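PDB 3DB2: putative NADPH-dependent oxidoreductase from Desulfitobacterium hafniense DCB-2, which probably uses NADPH to carry out dehydrogenase or oxidoreductase chemistry through its Rossmann fold domain, its substrate being unknown. Local coordinates for residues C[70-75]-C[93-98]; C[123-128]-C[301-306]; C[131-136]-C[190-195]. One frame throughout, in Å; residues are numbered along the deposited sequence.

Contact 1. Residues C[70-75]-C[93-98]; sequences VIITVP and IYVEKP
Val70, Ile71 and Ile72 run beside Ile93, Tyr94 and Val95 as parallel strands, their short axes 4.7 Å apart. The backbone ladder is three bonds long. Tyr94 N donates to Val70 O at 2.9 Å, Ile72 N to Tyr94 O at 2.8 Å, and Glu96 N to Ile72 O at 3.1 Å, where pairing ends and the chains part.

Apolar contacts line both faces. On one, CG2 of Val70 lies 3.7 Å from CD1 of Ile93, the two side chains side by side and pointing the same way. Ile72 joins them there: its CD1 reaches CG2 of Ile93 and, with CG1 beside the backbone N (chi1 -59°), its CG2 stands anti to that N and meets CG2 of Val95 at 3.9 Å. Cut back to an alanine, Ile72 would lose everything beyond CB, which would probably leave a gap beside Val95 CG2 and Ile93 CG2 under helix 79-88. On the other face, CG2 of Ile71 comes obliquely to CD1 of the Tyr94 ring at 3.9 Å, and beyond it CG2 of Thr73 brushes CG of Glu96 at 4.1 Å.

The polar ends are held elsewhere: Thr73 OG1 by Gly12 O, Tyr94 OH by Glu306, and Glu96 OE2 by Trp16. Glu96 OE1 accepts from Lys97 N within its own segment. The Glu-Lys-Pro sequence, with a cis peptide before Pro98, is a hallmark of the GFO/IDH/MocA family.

The two strands are joined through helix 79-88 in a beta-alpha-beta unit of the Rossmann sheet. That helix covers the Val70, Ile72, Ile93 and Val95 face through Cys86, Ile83 and His79, helix 15-24 covers Ile71 and Tyr94, and strands 6-11 and 120-123 flank the two.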
ATOM      1  N   VAL C  70      29.089  21.400  13.283  1.00 16.99           N
ATOM      2  CA  VAL C  70      29.374  19.993  13.561  1.00 18.53           C
ATOM      3  C   VAL C  70      28.418  19.095  12.765  1.00 18.95           C
ATOM      4  O   VAL C  70      27.262  19.416  12.520  1.00 18.47           O
ATOM      5  CB  VAL C  70      29.271  19.649  15.049  1.00 19.09           C
ATOM      6  CG1 VAL C  70      30.326  20.410  15.860  1.00 18.69           C
ATOM      7  CG2 VAL C  70      27.888  19.976  15.603  1.00 14.82           C
ATOM      8  N   ILE C  71      28.952  17.934  12.399  1.00 17.52           N
ATOM      9  CA  ILE C  71      28.228  16.908  11.633  1.00 14.89           C
ATOM     10  C   ILE C  71      28.137  15.678  12.520  1.00 19.42           C
ATOM     11  O   ILE C  71      29.111  14.930  12.689  1.00 18.57           O
ATOM     12  CB  ILE C  71      28.951  16.686  10.306  1.00 15.28           C
ATOM     13  CG1 ILE C  71      28.951  17.970   9.439  1.00 16.61           C
ATOM     14  CG2 ILE C  71      28.371  15.497   9.542  1.00 20.17           C
ATOM     15  CD1 ILE C  71      29.842  17.907   8.241  1.00 17.54           C
ATOM     16  N   ILE C  72      26.985  15.480  13.148  1.00 17.77           N
ATOM     17  CA  ILE C  72      26.754  14.532  14.217  1.00 16.88           C
ATOM     18  C   ILE C  72      26.154  13.239  13.687  1.00 19.27           C
ATOM     19  O   ILE C  72      25.002  13.212  13.245  1.00 18.23           O
ATOM     20  CB  ILE C  72      25.834  15.133  15.308  1.00 17.38           C
ATOM     21  CG1 ILE C  72      26.458  16.404  15.891  1.00 16.29           C
ATOM     22  CG2 ILE C  72      25.459  14.151  16.408  1.00 16.58           C
ATOM     23  CD1 ILE C  72      25.533  17.200  16.784  1.00 12.83           C
ATOM     24  N   THR C  73      26.937  12.184  13.741  1.00 19.66           N
ATOM     25  CA  THR C  73      26.558  10.850  13.291  1.00 23.76           C
ATOM     26  C   THR C  73      26.790   9.843  14.418  1.00 25.75           C
ATOM     27  O   THR C  73      27.413   8.812  14.198  1.00 31.20           O
ATOM     28  CB  THR C  73      27.339  10.428  12.040  1.00 18.79           C
ATOM     29  OG1 THR C  73      28.742  10.583  12.228  1.00 22.83           O
ATOM     30  CG2 THR C  73      27.069  11.329  10.823  1.00 23.24           C
ATOM     31  N   VAL C  74      26.310  10.179  15.592  1.00 22.42           N
ATOM     32  CA  VAL C  74      26.390   9.379  16.809  1.00 24.16           C
ATOM     33  C   VAL C  74      25.084   8.619  17.001  1.00 27.53           C
ATOM     34  O   VAL C  74      24.144   8.963  16.264  1.00 29.82           O
ATOM     35  CB  VAL C  74      26.661  10.289  18.011  1.00 25.54           C
ATOM     36  CG1 VAL C  74      27.891  11.157  17.787  1.00 25.94           C
ATOM     37  CG2 VAL C  74      25.423  11.151  18.266  1.00 26.99           C
ATOM     38  N   PRO C  75      25.006   7.657  17.903  1.00 26.31           N
ATOM     39  CA  PRO C  75      23.744   6.942  18.091  1.00 29.15           C
ATOM     40  C   PRO C  75      22.557   7.815  18.478  1.00 28.61           C
ATOM     41  O   PRO C  75      22.734   8.781  19.208  1.00 22.14           O
ATOM     42  CB  PRO C  75      24.017   6.007  19.283  1.00 28.86           C
ATOM     43  CG  PRO C  75      25.496   5.901  19.390  1.00 28.18           C
ATOM     44  CD  PRO C  75      26.069   7.142  18.791  1.00 27.44           C
ATOM     45  N   ILE C  93      24.510  23.139  13.703  1.00 13.87           N
ATOM     46  CA  ILE C  93      24.297  21.730  13.898  1.00 13.95           C
ATOM     47  C   ILE C  93      23.777  21.049  12.635  1.00 21.31           C
ATOM     48  O   ILE C  93      22.739  21.448  12.109  1.00 17.44           O
ATOM     49  CB  ILE C  93      23.264  21.475  15.013  1.00 19.13           C
ATOM     50  CG1 ILE C  93      23.578  22.082  16.388  1.00 20.03           C
ATOM     51  CG2 ILE C  93      23.005  19.984  15.126  1.00 16.47           C
ATOM     52  CD1 ILE C  93      24.789  21.470  17.065  1.00 17.52           C
ATOM     53  N   TYR C  94      24.486  20.032  12.187  1.00 16.59           N
ATOM     54  CA  TYR C  94      23.956  18.984  11.314  1.00 19.58           C
ATOM     55  C   TYR C  94      23.864  17.732  12.205  1.00 21.12           C
ATOM     56  O   TYR C  94      24.831  17.297  12.832  1.00 19.26           O
ATOM     57  CB  TYR C  94      24.752  18.822  10.010  1.00 17.05           C
ATOM     58  CG  TYR C  94      24.190  17.681   9.184  1.00 17.89           C
ATOM     59  CD1 TYR C  94      24.618  16.366   9.354  1.00 19.30           C
ATOM     60  CD2 TYR C  94      23.213  17.918   8.233  1.00 20.45           C
ATOM     61  CE1 TYR C  94      24.128  15.313   8.638  1.00 21.92           C
ATOM     62  CE2 TYR C  94      22.696  16.865   7.486  1.00 26.06           C
ATOM     63  CZ  TYR C  94      23.162  15.588   7.691  1.00 20.46           C
ATOM     64  OH  TYR C  94      22.677  14.516   6.980  1.00 28.90           O
ATOM     65  N   VAL C  95      22.685  17.115  12.223  1.00 16.14           N
ATOM     66  CA  VAL C  95      22.503  15.829  12.869  1.00 13.96           C
ATOM     67  C   VAL C  95      21.778  14.876  11.898  1.00 19.43           C
ATOM     68  O   VAL C  95      20.897  15.250  11.120  1.00 16.05           O
ATOM     69  CB  VAL C  95      21.810  15.911  14.232  1.00 14.62           C
ATOM     70  CG1 VAL C  95      20.363  16.326  14.152  1.00 15.55           C
ATOM     71  CG2 VAL C  95      21.906  14.574  14.977  1.00 17.34           C
ATOM     72  N   GLU C  96      22.206  13.612  11.922  1.00 17.53           N
ATOM     73  CA  GLU C  96      21.596  12.616  11.065  1.00 16.89           C
ATOM     74  C   GLU C  96      20.181  12.349  11.572  1.00 19.28           C
ATOM     75  O   GLU C  96      19.816  12.581  12.722  1.00 20.82           O
ATOM     76  CB  GLU C  96      22.290  11.264  11.069  1.00 25.22           C
ATOM     77  CG  GLU C  96      23.078  11.019   9.798  1.00 31.33           C
ATOM     78  CD  GLU C  96      22.201  11.123   8.564  1.00 37.57           C
ATOM     79  OE1 GLU C  96      20.956  11.021   8.617  1.00 36.14           O
ATOM     80  OE2 GLU C  96      22.818  11.332   7.499  1.00 39.68           O
ATOM     81  N   LYS C  97      19.364  11.815  10.669  1.00 23.69           N
ATOM     82  CA  LYS C  97      18.008  11.491  10.983  1.00 15.70           C
ATOM     83  C   LYS C  97      17.803  10.309  11.979  1.00 20.41           C
ATOM     84  O   LYS C  97      18.776   9.481  11.868  1.00 20.91           O
ATOM     85  CB  LYS C  97      17.099  11.150   9.806  1.00 18.95           C
ATOM     86  CG  LYS C  97      17.741  10.422   8.666  1.00 21.03           C
ATOM     87  CD  LYS C  97      18.364   9.082   8.990  1.00 31.45           C
ATOM     88  CE  LYS C  97      17.292   8.038   9.280  1.00 39.55           C
ATOM     89  NZ  LYS C  97      17.794   6.719   8.760  1.00 48.06           N
ATOM     90  N   PRO C  98      16.840   9.968  12.852  1.00 18.09           N
ATOM     91  CA  PRO C  98      15.596  10.554  13.510  1.00 20.15           C
ATOM     92  C   PRO C  98      16.379  11.620  14.294  1.00 17.89           C
ATOM     93  O   PRO C  98      17.518  11.289  14.661  1.00 17.38           O
ATOM     94  CB  PRO C  98      14.922   9.479  14.261  1.00 23.32           C
ATOM     95  CG  PRO C  98      16.031   8.531  14.573  1.00 25.77           C
ATOM     96  CD  PRO C  98      16.987   8.601  13.425  1.00 22.66           C
TER

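Contact 2. Residues C[123-128]-C[301-306]; sequences GHSSRR and DHLRVE
The Arg128 guanidinium carries CA of Glu306 over one face, 3.8 Å above the plane and offset toward the rim, while a water lies in plane at its edge. The His302 ring is met at its edge by Ser125, whose OG is hydrogen-bonded to ND1 at 2.7 Å. CG of His302, placed between backbone N and carbonyl carbon (chi1 63°), swings the ring toward Ser125, and chi2 near 100° presents ND1. NE2 is held by Trp261 O and Thr267.

The aliphatic part of Arg128 slides past Val305, CD meeting CG2 at 3.6 Å, and its NE touches CB of Glu306 at 3.5 Å. Glu306 extends beyond CG to lay OE1 3.0 Å from CA of Gly123, where any CB would clash; its OE2 is engaged by Tyr94 OH.

Arg128 and Glu306 make no direct salt bridge, NE and OE1 being 4.7 Å apart. The water spans them, accepting from Arg128 NE at 2.8 Å and donating to Glu306 OE1 and His124 O. NH2 has its own salt bridge to Glu309. Through this water the opposite charges probably attract, tying the turn after strand 120-123 to the start of helix 302-316.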
ATOM      1  N   GLY C 123      19.121  15.718   8.993  1.00 17.39           N
ATOM      2  CA  GLY C 123      19.279  15.232   7.672  1.00 15.30           C
ATOM      3  C   GLY C 123      18.419  14.051   7.291  1.00 17.84           C
ATOM      4  O   GLY C 123      18.823  12.916   7.441  1.00 31.62           O
ATOM      5  N   HIS C 124      17.247  14.330   6.723  1.00 17.56           N
ATOM      6  CA  HIS C 124      16.413  13.419   5.947  1.00 13.58           C
ATOM      7  C   HIS C 124      16.647  13.705   4.463  1.00 15.39           C
ATOM      8  O   HIS C 124      16.042  14.616   3.908  1.00 19.57           O
ATOM      9  CB  HIS C 124      14.941  13.611   6.277  1.00 17.16           C
ATOM     10  CG  HIS C 124      14.603  13.649   7.723  1.00 17.50           C
ATOM     11  ND1 HIS C 124      14.991  14.632   8.593  1.00 17.54           N
ATOM     12  CD2 HIS C 124      13.872  12.780   8.446  1.00 18.45           C
ATOM     13  CE1 HIS C 124      14.524  14.376   9.790  1.00 22.06           C
ATOM     14  NE2 HIS C 124      13.835  13.256   9.729  1.00 17.47           N
ATOM     15  N   SER C 125      17.551  12.989   3.794  1.00 16.21           N
ATOM     16  CA  SER C 125      18.027  13.501   2.506  1.00 16.29           C
ATOM     17  C   SER C 125      17.232  12.993   1.326  1.00 13.69           C
ATOM     18  O   SER C 125      17.454  13.489   0.235  1.00 16.17           O
ATOM     19  CB  SER C 125      19.515  13.130   2.303  1.00 14.73           C
ATOM     20  OG  SER C 125      19.646  11.728   2.076  1.00 19.22           O
ATOM     21  N   SER C 126      16.352  12.017   1.525  1.00 16.00           N
ATOM     22  CA  SER C 126      15.534  11.479   0.440  1.00 16.83           C
ATOM     23  C   SER C 126      14.721  12.534  -0.297  1.00 13.07           C
ATOM     24  O   SER C 126      14.520  12.460  -1.515  1.00 15.52           O
ATOM     25  CB  SER C 126      14.576  10.365   0.985  1.00 15.92           C
ATOM     26  OG  SER C 126      14.040   9.634  -0.101  1.00 31.80           O
ATOM     27  N   ARG C 127      14.193  13.526   0.438  1.00 16.90           N
ATOM     28  CA  ARG C 127      13.376  14.571  -0.139  1.00 17.11           C
ATOM     29  C   ARG C 127      14.207  15.413  -1.116  1.00 19.34           C
ATOM     30  O   ARG C 127      13.611  16.077  -1.954  1.00 18.98           O
ATOM     31  CB  ARG C 127      12.741  15.512   0.886  1.00 15.09           C
ATOM     32  CG  ARG C 127      13.660  16.323   1.757  1.00 17.07           C
ATOM     33  CD  ARG C 127      12.957  17.518   2.346  1.00 18.78           C
ATOM     34  NE  ARG C 127      12.153  17.177   3.526  1.00 14.59           N
ATOM     35  CZ  ARG C 127      11.347  18.092   4.078  1.00 19.72           C
ATOM     36  NH1 ARG C 127      11.258  19.306   3.564  1.00 19.29           N
ATOM     37  NH2 ARG C 127      10.598  17.845   5.146  1.00 18.44           N
ATOM     38  N   ARG C 128      15.523  15.337  -0.997  1.00 17.34           N
ATOM     39  CA  ARG C 128      16.420  16.099  -1.849  1.00 19.89           C
ATOM     40  C   ARG C 128      16.682  15.435  -3.197  1.00 18.75           C
ATOM     41  O   ARG C 128      17.168  16.096  -4.132  1.00 20.99           O
ATOM     42  CB  ARG C 128      17.763  16.317  -1.151  1.00 23.96           C
ATOM     43  CG  ARG C 128      17.690  16.726   0.301  1.00 22.18           C
ATOM     44  CD  ARG C 128      18.704  17.781   0.642  1.00 27.41           C
ATOM     45  NE  ARG C 128      18.295  18.447   1.870  1.00 25.57           N
ATOM     46  CZ  ARG C 128      18.038  19.701   2.149  1.00 19.56           C
ATOM     47  NH1 ARG C 128      18.131  20.635   1.237  1.00 16.16           N
ATOM     48  NH2 ARG C 128      17.679  20.030   3.383  1.00 26.76           N
ATOM     49  N   ASP C 301      22.914  15.205  -5.693  1.00 19.51           N
ATOM     50  CA  ASP C 301      23.787  14.597  -4.690  1.00 21.15           C
ATOM     51  C   ASP C 301      23.172  14.868  -3.307  1.00 17.81           C
ATOM     52  O   ASP C 301      23.521  15.836  -2.634  1.00 19.23           O
ATOM     53  CB  ASP C 301      25.217  15.124  -4.755  1.00 20.28           C
ATOM     54  CG  ASP C 301      26.169  14.290  -3.911  1.00 23.29           C
ATOM     55  OD1 ASP C 301      25.695  13.727  -2.906  1.00 20.07           O
ATOM     56  OD2 ASP C 301      27.373  14.162  -4.239  1.00 21.44           O
ATOM     57  N   HIS C 302      22.242  13.998  -2.933  1.00 18.22           N
ATOM     58  CA  HIS C 302      21.370  14.218  -1.766  1.00 12.20           C
ATOM     59  C   HIS C 302      22.157  14.426  -0.487  1.00 18.61           C
ATOM     60  O   HIS C 302      21.791  15.243   0.363  1.00 19.07           O
ATOM     61  CB  HIS C 302      20.385  13.070  -1.684  1.00 12.24           C
ATOM     62  CG  HIS C 302      20.857  11.676  -1.465  1.00 16.88           C
ATOM     63  ND1 HIS C 302      20.832  11.046  -0.232  1.00 19.38           N
ATOM     64  CD2 HIS C 302      21.378  10.769  -2.322  1.00 17.52           C
ATOM     65  CE1 HIS C 302      21.305   9.823  -0.353  1.00 19.85           C
ATOM     66  NE2 HIS C 302      21.652   9.624  -1.619  1.00 16.20           N
ATOM     67  N   LEU C 303      23.276  13.705  -0.327  1.00 16.85           N
ATOM     68  CA  LEU C 303      23.998  13.821   0.954  1.00 16.88           C
ATOM     69  C   LEU C 303      24.849  15.080   0.944  1.00 20.13           C
ATOM     70  O   LEU C 303      24.975  15.826   1.913  1.00 20.31           O
ATOM     71  CB  LEU C 303      24.853  12.567   1.187  1.00 19.06           C
ATOM     72  CG  LEU C 303      24.120  11.235   1.225  1.00 14.56           C
ATOM     73  CD1 LEU C 303      25.107  10.109   1.507  1.00 20.21           C
ATOM     74  CD2 LEU C 303      23.021  11.274   2.273  1.00 17.23           C
ATOM     75  N   ARG C 304      25.471  15.382  -0.197  1.00 18.13           N
ATOM     76  CA  ARG C 304      26.277  16.590  -0.309  1.00 16.85           C
ATOM     77  C   ARG C 304      25.459  17.861  -0.170  1.00 19.82           C
ATOM     78  O   ARG C 304      25.812  18.770   0.579  1.00 15.71           O
ATOM     79  CB  ARG C 304      26.982  16.613  -1.670  1.00 18.44           C
ATOM     80  CG  ARG C 304      27.723  17.903  -1.959  1.00 22.14           C
ATOM     81  CD  ARG C 304      28.579  17.749  -3.214  1.00 27.18           C
ATOM     82  NE  ARG C 304      29.172  19.024  -3.612  1.00 29.83           N
ATOM     83  CZ  ARG C 304      29.913  19.217  -4.692  1.00 30.25           C
ATOM     84  NH1 ARG C 304      30.189  18.252  -5.545  1.00 23.46           N
ATOM     85  NH2 ARG C 304      30.397  20.425  -4.948  1.00 28.32           N
ATOM     86  N   VAL C 305      24.334  17.933  -0.891  1.00 19.92           N
ATOM     87  CA  VAL C 305      23.554  19.172  -0.874  1.00 18.28           C
ATOM     88  C   VAL C 305      22.957  19.433   0.502  1.00 19.16           C
ATOM     89  O   VAL C 305      22.775  20.612   0.837  1.00 18.90           O
ATOM     90  CB  VAL C 305      22.436  19.232  -1.924  1.00 22.21           C
ATOM     91  CG1 VAL C 305      23.034  19.161  -3.315  1.00 21.86           C
ATOM     92  CG2 VAL C 305      21.398  18.131  -1.686  1.00 20.22           C
ATOM     93  N   GLU C 306      22.664  18.418   1.293  1.00 19.39           N
ATOM     94  CA  GLU C 306      22.041  18.706   2.595  1.00 21.27           C
ATOM     95  C   GLU C 306      23.014  19.356   3.577  1.00 21.46           C
ATOM     96  O   GLU C 306      22.617  20.252   4.324  1.00 21.92           O
ATOM     97  CB  GLU C 306      21.395  17.458   3.163  1.00 24.87           C
ATOM     98  CG  GLU C 306      22.211  16.452   3.930  1.00 29.06           C
ATOM     99  CD  GLU C 306      21.402  15.277   4.477  1.00 18.75           C
ATOM    100  OE1 GLU C 306      20.230  15.439   4.872  1.00 22.73           O
ATOM    101  OE2 GLU C 306      21.945  14.158   4.528  1.00 30.69           O
TER
HETATM  102  O   HOH W   1      17.807  17.072   4.210  1.00 23.77           O

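Contact 3. Residues C[131-136]-C[190-195]; sequences ALRKMK and LQFLLG
Lys136 sends CG anti to its backbone N (chi1 -178°) and then bends at chi2, which lays the chain over Phe192; the phenyl group, itself swung anti to its own backbone N (chi1 165°), reaches across to the lysine's helix. The two side chains cross obliquely, CG of Lys136 lying 3.6 Å from CZ of Phe192 and CE standing above the same face, offset toward the rim. The ring is fitted from other directions too. Leu132 O lies in plane at its edge, 3.7 Å from CE2, and Arg133, crossing at about a right angle, brings NH1 to 3.3 Å from CE1, with Phe192 at the edge of its guanidinium.

Between the helices and the mixed sheet, leucines fill the interface: CD1 of Leu132 faces CD1 of Leu193 at 4.3 Å, and CD2 of Leu193 packs on the backbone of Lys136. The short axes of 131-136 and 190-194, parts of helices 130-140 and 183-194, make 31°, and both helices lie on the large mixed sheet, where Leu132 and Met135 (selenomethionine) touch Ile243 and Tyr254.

The lysine ends at the C-terminal turn of helix 183-194. NZ donates to Leu193 O at 3.1 Å from above the carbonyl plane. Asp140 gives NZ a salt bridge and Glu321 does the same for Arg133. The ammonium thus meets Leu193 O at a helix end, whose partial negative charge would probably add to the stabilisation that Asp140 provides, while the lysine methylenes cover the phenyl face.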
ATOM      1  N   ALA C 131      14.265  12.951  -7.984  1.00 16.46           N
ATOM      2  CA  ALA C 131      12.942  12.336  -8.172  1.00 16.44           C
ATOM      3  C   ALA C 131      11.945  12.917  -7.192  1.00 17.87           C
ATOM      4  O   ALA C 131      10.834  13.204  -7.607  1.00 18.38           O
ATOM      5  CB  ALA C 131      13.037  10.845  -8.029  1.00 18.91           C
ATOM      6  N   LEU C 132      12.296  13.107  -5.920  1.00 14.56           N
ATOM      7  CA  LEU C 132      11.304  13.623  -4.976  1.00 17.26           C
ATOM      8  C   LEU C 132      10.975  15.086  -5.249  1.00 15.32           C
ATOM      9  O   LEU C 132       9.831  15.600  -5.132  1.00 13.78           O
ATOM     10  CB  LEU C 132      11.843  13.395  -3.564  1.00 16.83           C
ATOM     11  CG  LEU C 132      11.405  12.124  -2.857  1.00 17.63           C
ATOM     12  CD1 LEU C 132       9.893  12.105  -2.641  1.00 16.55           C
ATOM     13  CD2 LEU C 132      11.870  10.900  -3.652  1.00 19.30           C
ATOM     14  N   ARG C 133      12.008  15.825  -5.660  1.00 16.97           N
ATOM     15  CA  ARG C 133      11.847  17.216  -6.099  1.00 14.69           C
ATOM     16  C   ARG C 133      10.899  17.324  -7.303  1.00 16.93           C
ATOM     17  O   ARG C 133      10.075  18.237  -7.370  1.00 18.46           O
ATOM     18  CB  ARG C 133      13.182  17.871  -6.419  1.00 15.96           C
ATOM     19  CG  ARG C 133      14.150  18.049  -5.273  1.00 17.84           C
ATOM     20  CD  ARG C 133      13.529  18.768  -4.090  1.00 21.12           C
ATOM     21  NE  ARG C 133      14.457  19.217  -3.078  1.00 21.93           N
ATOM     22  CZ  ARG C 133      14.257  19.581  -1.823  1.00 24.66           C
ATOM     23  NH1 ARG C 133      13.070  19.587  -1.252  1.00 30.05           N
ATOM     24  NH2 ARG C 133      15.288  19.971  -1.070  1.00 30.25           N
ATOM     25  N   LYS C 134      11.002  16.396  -8.237  1.00 14.46           N
ATOM     26  CA  LYS C 134      10.174  16.435  -9.437  1.00 20.80           C
ATOM     27  C   LYS C 134       8.753  16.075  -9.049  1.00 19.10           C
ATOM     28  O   LYS C 134       7.760  16.706  -9.457  1.00 19.34           O
ATOM     29  CB  LYS C 134      10.790  15.505 -10.483  1.00 18.21           C
ATOM     30  CG  LYS C 134       9.982  15.351 -11.757  1.00 20.25           C
ATOM     31  CD  LYS C 134      10.021  16.675 -12.510  1.00 22.16           C
ATOM     32  CE  LYS C 134       8.903  16.738 -13.534  1.00 30.42           C
ATOM     33  NZ  LYS C 134       9.493  16.967 -14.884  1.00 34.93           N
HETATM   34  N   MSE C 135       8.619  15.034  -8.220  1.00 16.40           N
HETATM   35  CA  MSE C 135       7.278  14.629  -7.770  1.00 16.66           C
HETATM   36  C   MSE C 135       6.571  15.767  -7.054  1.00 17.67           C
HETATM   37  O   MSE C 135       5.357  15.977  -7.188  1.00 21.04           O
HETATM   38  CB  MSE C 135       7.350  13.360  -6.906  1.00 17.46           C
HETATM   39  CG  MSE C 135       7.773  12.129  -7.712  1.00 11.73           C
HETATM   40 SE   MSE C 135       8.283  10.663  -6.488  0.75 20.69          SE
HETATM   41  CE  MSE C 135       6.457  10.225  -6.032  1.00 18.27           C
ATOM     42  N   LYS C 136       7.287  16.551  -6.285  1.00 14.34           N
ATOM     43  CA  LYS C 136       6.790  17.688  -5.544  1.00 15.47           C
ATOM     44  C   LYS C 136       6.289  18.744  -6.530  1.00 18.82           C
ATOM     45  O   LYS C 136       5.181  19.299  -6.408  1.00 28.47           O
ATOM     46  CB  LYS C 136       7.885  18.244  -4.621  1.00 20.87           C
ATOM     47  CG  LYS C 136       7.412  19.419  -3.772  1.00 20.59           C
ATOM     48  CD  LYS C 136       6.163  19.007  -3.007  1.00 26.37           C
ATOM     49  CE  LYS C 136       6.000  19.831  -1.736  1.00 28.45           C
ATOM     50  NZ  LYS C 136       4.557  19.997  -1.410  1.00 25.50           N
ATOM     51  N   LEU C 190       6.577  11.871   2.964  1.00 16.02           N
ATOM     52  CA  LEU C 190       5.125  12.043   2.949  1.00 14.20           C
ATOM     53  C   LEU C 190       4.689  13.426   3.400  1.00 12.85           C
ATOM     54  O   LEU C 190       3.793  14.051   2.844  1.00 19.59           O
ATOM     55  CB  LEU C 190       4.468  10.983   3.848  1.00 15.44           C
ATOM     56  CG  LEU C 190       4.450   9.571   3.233  1.00 16.68           C
ATOM     57  CD1 LEU C 190       4.110   8.515   4.277  1.00 18.46           C
ATOM     58  CD2 LEU C 190       3.459   9.532   2.086  1.00 20.00           C
ATOM     59  N   GLN C 191       5.324  13.961   4.445  1.00 14.73           N
ATOM     60  CA  GLN C 191       4.942  15.299   4.908  1.00 16.77           C
ATOM     61  C   GLN C 191       5.595  16.373   4.053  1.00 16.04           C
ATOM     62  O   GLN C 191       5.064  17.472   3.932  1.00 19.64           O
ATOM     63  CB  GLN C 191       5.275  15.397   6.395  1.00 19.91           C
ATOM     64  CG  GLN C 191       4.400  14.456   7.233  1.00 19.10           C
ATOM     65  CD  GLN C 191       4.542  14.638   8.739  1.00 22.20           C
ATOM     66  OE1 GLN C 191       3.627  15.018   9.458  1.00 18.12           O
ATOM     67  NE2 GLN C 191       5.715  14.332   9.294  1.00 25.27           N
ATOM     68  N   PHE C 192       6.728  16.088   3.415  1.00 14.22           N
ATOM     69  CA  PHE C 192       7.283  16.980   2.401  1.00 15.17           C
ATOM     70  C   PHE C 192       6.325  17.152   1.226  1.00 16.33           C
ATOM     71  O   PHE C 192       6.022  18.236   0.715  1.00 15.35           O
ATOM     72  CB  PHE C 192       8.608  16.419   1.906  1.00 17.37           C
ATOM     73  CG  PHE C 192       9.129  17.022   0.621  1.00 16.33           C
ATOM     74  CD1 PHE C 192       9.469  18.373   0.609  1.00 20.89           C
ATOM     75  CD2 PHE C 192       9.292  16.274  -0.534  1.00 17.46           C
ATOM     76  CE1 PHE C 192       9.947  18.949  -0.549  1.00 18.10           C
ATOM     77  CE2 PHE C 192       9.745  16.854  -1.705  1.00 19.51           C
ATOM     78  CZ  PHE C 192      10.069  18.202  -1.694  1.00 20.16           C
ATOM     79  N   LEU C 193       5.791  16.019   0.760  1.00 16.09           N
ATOM     80  CA  LEU C 193       4.903  16.015  -0.399  1.00 16.04           C
ATOM     81  C   LEU C 193       3.521  16.578  -0.082  1.00 18.28           C
ATOM     82  O   LEU C 193       3.014  17.366  -0.898  1.00 19.23           O
ATOM     83  CB  LEU C 193       4.799  14.594  -0.936  1.00 19.60           C
ATOM     84  CG  LEU C 193       6.039  13.950  -1.552  1.00 22.87           C
ATOM     85  CD1 LEU C 193       5.688  12.557  -2.078  1.00 19.89           C
ATOM     86  CD2 LEU C 193       6.612  14.839  -2.654  1.00 31.18           C
ATOM     87  N   LEU C 194       2.948  16.200   1.051  1.00 18.52           N
ATOM     88  CA  LEU C 194       1.569  16.539   1.384  1.00 23.39           C
ATOM     89  C   LEU C 194       1.304  17.380   2.626  1.00 22.39           C
ATOM     90  O   LEU C 194       0.120  17.680   2.892  1.00 28.92           O
ATOM     91  CB  LEU C 194       0.780  15.231   1.596  1.00 18.90           C
ATOM     92  CG  LEU C 194       0.670  14.287   0.407  1.00 15.33           C
ATOM     93  CD1 LEU C 194      -0.473  13.324   0.630  1.00 25.24           C
ATOM     94  CD2 LEU C 194       0.487  15.059  -0.891  1.00 26.99           C
ATOM     95  N   GLY C 195       2.289  17.781   3.405  1.00 16.33           N
ATOM     96  CA  GLY C 195       2.019  18.533   4.609  1.00 18.29           C
ATOM     97  C   GLY C 195       1.806  17.625   5.824  1.00 20.24           C
ATOM     98  O   GLY C 195       1.960  16.402   5.727  1.00 19.23           O
TER

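In the fold
Contacts 1 to 3 step from the Rossmann domain into the C-terminal domain. Contact 1 lies in the parallel sheet, and contact 2 begins where its edge strand 120-123 ends; their centres are about 13 Å apart, and they touch through Tyr94 with Glu306 and Val95 O with Gly123 N. Contact 3, on helices 130-140 and 183-194 against the mixed sheet, lies about 13 Å from contact 2 and about 23 Å from contact 1, centre to centre; it meets contact 2, where Arg127 packs on Phe192, but not contact 1. Along the chain contact 1 closes first; contact 3 then falls between the segments of contact 2. Contact 2 ties helix 302-316 to the passage between the domains.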